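Local atomic coordinates of alternansucrase (Leuconostoc mesenteroides, PDB entry 6HVG), a protein that belongs to glycoside hydrolase family 70, whose members have a (beta/alpha)8-barrel catalytic domain, and also carries cell-wall-binding-type repeats and a bound calcium ion. Residues N595-H598 with Y599-F603; V1201-Q1204 with A1205-G1209. All coordinates share one frame; numbering follows the deposited sequence.

Contact 1: residues N595-H598 with Y599-F603; sequences NWLH and YLMNF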
loop_
_atom_site.group_PDB
_atom_site.type_symbol
_atom_site.label_atom_id
_atom_site.label_comp_id
_atom_site.label_asym_id
_atom_site.label_seq_id
_atom_site.Cartn_x
_atom_site.Cartn_y
_atom_site.Cartn_z
ATOM N N ASN A 595 23.386 -17.816 9.653
ATOM C CA ASN A 595 24.673 -17.666 8.960
ATOM C C ASN A 595 24.887 -16.210 8.571
ATOM O O ASN A 595 25.952 -15.648 8.825
ATOM C CB ASN A 595 24.732 -18.552 7.709
ATOM C CG ASN A 595 26.157 -18.805 7.218
ATOM O OD1 ASN A 595 26.911 -19.557 7.844
ATOM N ND2 ASN A 595 26.533 -18.183 6.102
ATOM N N TRP A 596 23.846 -15.607 7.990
ATOM C CA TRP A 596 23.874 -14.203 7.601
ATOM C C TRP A 596 24.078 -13.315 8.798
ATOM O O TRP A 596 24.849 -12.355 8.744
ATOM C CB TRP A 596 22.575 -13.839 6.908
ATOM C CG TRP A 596 22.552 -12.496 6.225
ATOM C CD1 TRP A 596 23.585 -11.869 5.616
ATOM C CD2 TRP A 596 21.411 -11.672 6.025
ATOM N NE1 TRP A 596 23.163 -10.685 5.070
ATOM C CE2 TRP A 596 21.827 -10.548 5.311
ATOM C CE3 TRP A 596 20.079 -11.766 6.409
ATOM C CZ2 TRP A 596 20.957 -9.524 4.954
ATOM C CZ3 TRP A 596 19.209 -10.738 6.059
ATOM C CH2 TRP A 596 19.652 -9.647 5.325
ATOM N N LEU A 597 23.389 -13.640 9.884
ATOM C CA LEU A 597 23.508 -12.884 11.135
ATOM C C LEU A 597 24.906 -12.952 11.692
ATOM O O LEU A 597 25.428 -11.957 12.159
ATOM C CB LEU A 597 22.534 -13.407 12.173
ATOM C CG LEU A 597 22.582 -12.753 13.544
ATOM C CD1 LEU A 597 22.280 -11.260 13.460
ATOM C CD2 LEU A 597 21.605 -13.466 14.460
ATOM N N HIS A 598 25.517 -14.122 11.653
ATOM C CA HIS A 598 26.901 -14.265 12.093
ATOM C C HIS A 598 27.778 -13.412 11.216
ATOM O O HIS A 598 28.639 -12.687 11.715
ATOM C CB HIS A 598 27.337 -15.715 12.006
ATOM C CG HIS A 598 28.752 -15.952 12.423
ATOM N ND1 HIS A 598 29.112 -16.188 13.734
ATOM C CD2 HIS A 598 29.886 -16.049 11.694
ATOM C CE1 HIS A 598 30.413 -16.398 13.796
ATOM N NE2 HIS A 598 30.906 -16.323 12.571
ATOM N N TYR A 599 27.545 -13.482 9.909
ATOM C CA TYR A 599 28.338 -12.739 8.933
ATOM C C TYR A 599 28.320 -11.237 9.210
ATOM O O TYR A 599 29.351 -10.575 9.078
ATOM C CB TYR A 599 27.836 -13.035 7.531
ATOM C CG TYR A 599 28.408 -12.198 6.416
ATOM C CD1 TYR A 599 29.589 -12.545 5.805
ATOM C CD2 TYR A 599 27.731 -11.093 5.936
ATOM C CE1 TYR A 599 30.084 -11.816 4.736
ATOM C CE2 TYR A 599 28.212 -10.360 4.868
ATOM C CZ TYR A 599 29.385 -10.727 4.273
ATOM O OH TYR A 599 29.892 -10.000 3.214
ATOM N N LEU A 600 27.173 -10.708 9.619
ATOM C CA LEU A 600 27.071 -9.276 9.912
ATOM C C LEU A 600 27.772 -8.925 11.221
ATOM O O LEU A 600 28.485 -7.924 11.289
ATOM C CB LEU A 600 25.607 -8.820 9.943
ATOM C CG LEU A 600 24.861 -8.926 8.608
ATOM C CD1 LEU A 600 23.366 -8.879 8.810
ATOM C CD2 LEU A 600 25.290 -7.851 7.612
ATOM N N MET A 601 27.585 -9.750 12.251
ATOM C CA MET A 601 28.198 -9.501 13.565
ATOM C C MET A 601 29.697 -9.783 13.578
ATOM O O MET A 601 30.384 -9.388 14.509
ATOM C CB MET A 601 27.528 -10.338 14.652
ATOM C CG MET A 601 26.043 -10.076 14.862
ATOM S SD MET A 601 25.670 -8.398 15.389
ATOM C CE MET A 601 25.226 -7.732 13.787
ATOM N N ASN A 602 30.196 -10.457 12.547
ATOM C CA ASN A 602 31.637 -10.602 12.338
ATOM C C ASN A 602 32.083 -10.044 10.989
ATOM O O ASN A 602 33.022 -10.573 10.391
ATOM C CB ASN A 602 32.007 -12.085 12.454
ATOM C CG ASN A 602 31.764 -12.628 13.841
ATOM O OD1 ASN A 602 32.647 -12.579 14.706
ATOM N ND2 ASN A 602 30.556 -13.122 14.073
ATOM N N PHE A 603 31.393 -9.016 10.488
ATOM C CA PHE A 603 31.655 -8.551 9.129
ATOM C C PHE A 603 33.105 -8.205 8.954
ATOM O O PHE A 603 33.750 -8.675 8.019
ATOM C CB PHE A 603 30.780 -7.367 8.750
ATOM C CG PHE A 603 30.981 -6.896 7.334
ATOM C CD1 PHE A 603 30.653 -7.718 6.275
ATOM C CD2 PHE A 603 31.480 -5.630 7.059
ATOM C CE1 PHE A 603 30.839 -7.290 4.960
ATOM C CE2 PHE A 603 31.662 -5.200 5.753
ATOM C CZ PHE A 603 31.344 -6.029 4.701
#
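Two donors of one residue grip the carbonyl oxygen of His598 as the helix ends: Asn602 N reaches His598 O at 2.8 Å, nearly in line with the C=O bond, and Asn602 ND2 reaches the same oxygen at 3.1 Å. The second N-H is almost straight (165°) and has the oxygen in its amide plane. Asn602 has already left helical angles, and an asparagine suits this spot because its short amide can fold back onto the last turn. The His598 ring is turned away from its own backbone N (chi1 179°), which leaves it beside the carbonyl carbon. The fold-back that brings Asn602 ND2 to His598 O also carries it over the centre of this ring, 3.3 Å above its plane, with ring and amide 30° apart. Two residues earlier, the i, i+4 pair Trp596 and Leu600 meets: Leu600 CD1 makes a CH-pi contact over the face of the five-membered ring of Trp596. The Leu597 and Met601 side chains cross at an angle, Leu597 CD1 4.2 Å from Met601 CG, a branched and an unbranched apolar chain meeting on the buried side. The indole N-H of Trp596 is spent on Arg1115 O, and His598 ND1 pairs with Tyr637 OH. Leu597 and Met601 pack on strand 617-620 and helix 629-642, while Leu597 and Leu600 meet Trp1156, so this last turn of helix 587-601 lies against two adjacent strands of the parallel barrel.

Contact 2: residues V1201-Q1204 with A1205-G1209; sequences VDYQ and AKYGG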
loop_
_atom_site.group_PDB
_atom_site.type_symbol
_atom_site.label_atom_id
_atom_site.label_comp_id
_atom_site.label_asym_id
_atom_site.label_seq_id
_atom_site.Cartn_x
_atom_site.Cartn_y
_atom_site.Cartn_z
ATOM N N VAL A 1201 26.543 -17.343 -8.471
ATOM C CA VAL A 1201 27.939 -16.946 -8.645
ATOM C C VAL A 1201 28.151 -15.551 -8.014
ATOM O O VAL A 1201 29.042 -14.802 -8.388
ATOM C CB VAL A 1201 28.327 -17.041 -10.151
ATOM C CG1 VAL A 1201 27.659 -15.943 -10.972
ATOM C CG2 VAL A 1201 29.840 -17.029 -10.348
ATOM N N ASP A 1202 27.327 -15.253 -7.010
ATOM C CA ASP A 1202 27.304 -13.968 -6.297
ATOM C C ASP A 1202 27.895 -14.175 -4.896
ATOM O O ASP A 1202 28.452 -15.241 -4.632
ATOM C CB ASP A 1202 25.864 -13.420 -6.251
ATOM C CG ASP A 1202 24.882 -14.331 -5.484
ATOM O OD1 ASP A 1202 25.199 -15.508 -5.166
ATOM O OD2 ASP A 1202 23.757 -13.853 -5.211
ATOM N N TYR A 1203 27.806 -13.180 -4.013
ATOM C CA TYR A 1203 28.353 -13.326 -2.654
ATOM C C TYR A 1203 27.499 -14.238 -1.756
ATOM O O TYR A 1203 28.000 -14.799 -0.786
ATOM C CB TYR A 1203 28.632 -11.963 -2.003
ATOM C CG TYR A 1203 29.835 -11.281 -2.634
ATOM C CD1 TYR A 1203 29.686 -10.380 -3.689
ATOM C CD2 TYR A 1203 31.124 -11.578 -2.206
ATOM C CE1 TYR A 1203 30.783 -9.803 -4.292
ATOM C CE2 TYR A 1203 32.233 -11.002 -2.808
ATOM C CZ TYR A 1203 32.058 -10.123 -3.851
ATOM O OH TYR A 1203 33.149 -9.541 -4.444
ATOM N N GLN A 1204 26.229 -14.434 -2.106
ATOM C CA GLN A 1204 25.399 -15.467 -1.468
ATOM C C GLN A 1204 25.952 -16.870 -1.716
ATOM O O GLN A 1204 25.785 -17.761 -0.883
ATOM C CB GLN A 1204 23.971 -15.378 -1.991
ATOM C CG GLN A 1204 23.021 -16.437 -1.454
ATOM C CD GLN A 1204 22.621 -16.182 -0.014
ATOM O OE1 GLN A 1204 22.057 -15.129 0.307
ATOM N NE2 GLN A 1204 22.878 -17.165 0.862
ATOM N N ALA A 1205 26.576 -17.077 -2.874
ATOM C CA ALA A 1205 27.207 -18.357 -3.182
ATOM C C ALA A 1205 28.525 -18.513 -2.450
ATOM O O ALA A 1205 28.841 -19.593 -1.968
ATOM C CB ALA A 1205 27.401 -18.501 -4.682
ATOM N N LYS A 1206 29.302 -17.438 -2.364
ATOM C CA LYS A 1206 30.574 -17.481 -1.640
ATOM C C LYS A 1206 30.363 -17.767 -0.159
ATOM O O LYS A 1206 30.873 -18.746 0.358
ATOM C CB LYS A 1206 31.341 -16.168 -1.792
ATOM C CG LYS A 1206 32.786 -16.288 -1.358
ATOM C CD LYS A 1206 33.452 -14.930 -1.307
ATOM C CE LYS A 1206 34.901 -15.037 -0.873
ATOM N NZ LYS A 1206 35.584 -13.774 -1.243
ATOM N N TYR A 1207 29.571 -16.924 0.500
ATOM C CA TYR A 1207 29.427 -16.949 1.952
ATOM C C TYR A 1207 28.225 -17.745 2.507
ATOM O O TYR A 1207 28.135 -17.963 3.702
ATOM C CB TYR A 1207 29.374 -15.506 2.498
ATOM C CG TYR A 1207 30.678 -14.734 2.395
ATOM C CD1 TYR A 1207 31.865 -15.249 2.913
ATOM C CD2 TYR A 1207 30.721 -13.488 1.799
ATOM C CE1 TYR A 1207 33.055 -14.545 2.816
ATOM C CE2 TYR A 1207 31.906 -12.772 1.712
ATOM C CZ TYR A 1207 33.067 -13.303 2.219
ATOM O OH TYR A 1207 34.227 -12.583 2.142
ATOM N N GLY A 1208 27.302 -18.173 1.657
ATOM C CA GLY A 1208 26.120 -18.916 2.119
ATOM C C GLY A 1208 26.496 -20.152 2.914
ATOM O O GLY A 1208 27.330 -20.914 2.494
ATOM N N GLY A 1209 25.896 -20.315 4.089
ATOM C CA GLY A 1209 26.142 -21.458 4.976
ATOM C C GLY A 1209 27.556 -21.756 5.484
ATOM O O GLY A 1209 27.758 -22.716 6.225
#
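Val1201 stands just ahead of the short helix 1203-1207, with its backbone N 4.1 Å from the methyl group Ala1205 CB. Asp1202 follows as the N-cap: CG sits between the backbone N and the carbonyl carbon (chi1 62°), which curls the carboxylate back so that OD1 accepts from Ala1205 N at 3.1 Å, the N-H approaching from above the carboxylate plane. Ala1205 N also makes a weak bond to the backbone O of Asp1202, which in turn accepts from Lys1206 N at 3.3 Å. Next, Tyr1203 O takes the nearly straight bond (172°) from Tyr1207 N at 2.9 Å. Its ring runs alongside Lys1206 and Tyr1207, pointing the same way, and Tyr1203 CD2 lies 4.2 Å from Tyr1207 CE2. The extended lysine suits this place because its aliphatic chain can serve both tyrosines: Lys1206 CD touches Tyr1203 CD2 and lies over the rim of one face of the Tyr1207 ring. Gln1204 bends at chi2 (74°), bringing NE2 within 3.9 Å of Gly1208 CA, and that amide nitrogen bonds to Ile1240 O and Glu592 OE2. Gly1208 N gives Gln1204 O a weak bond at 3.0 Å, and glycine brings no side chain to crowd that carbonyl as the chain leaves the helix. The chemistry implies a helix start held by a carboxylate, whose negative charge probably also interacts favourably with the helix dipole.

How the contacts relate
Contact 1 comes roughly 600 residues before contact 2, yet their centres are about 13 Å apart and both lie in the family 70 region. Contact 1 ends helix 587-601, beside the barrel strands; contact 2 forms helix 1203-1207, just after strand 1190-1197 at the edge of a six-stranded antiparallel sheet. They touch directly: the Tyr599 and Tyr1207 rings meet at about 45°, and Asn595 ND2 makes a weak hydrogen bond to Tyr1207 O. Strand 580-582 of that sheet carries Asp581, a calcium ligand, and the side chain of Trp596 is about 12 Å from the calcium ion. The contacts thus bring the end of a barrel helix against the short helix that follows the sheet's edge strand, uniting distant parts of the sequence.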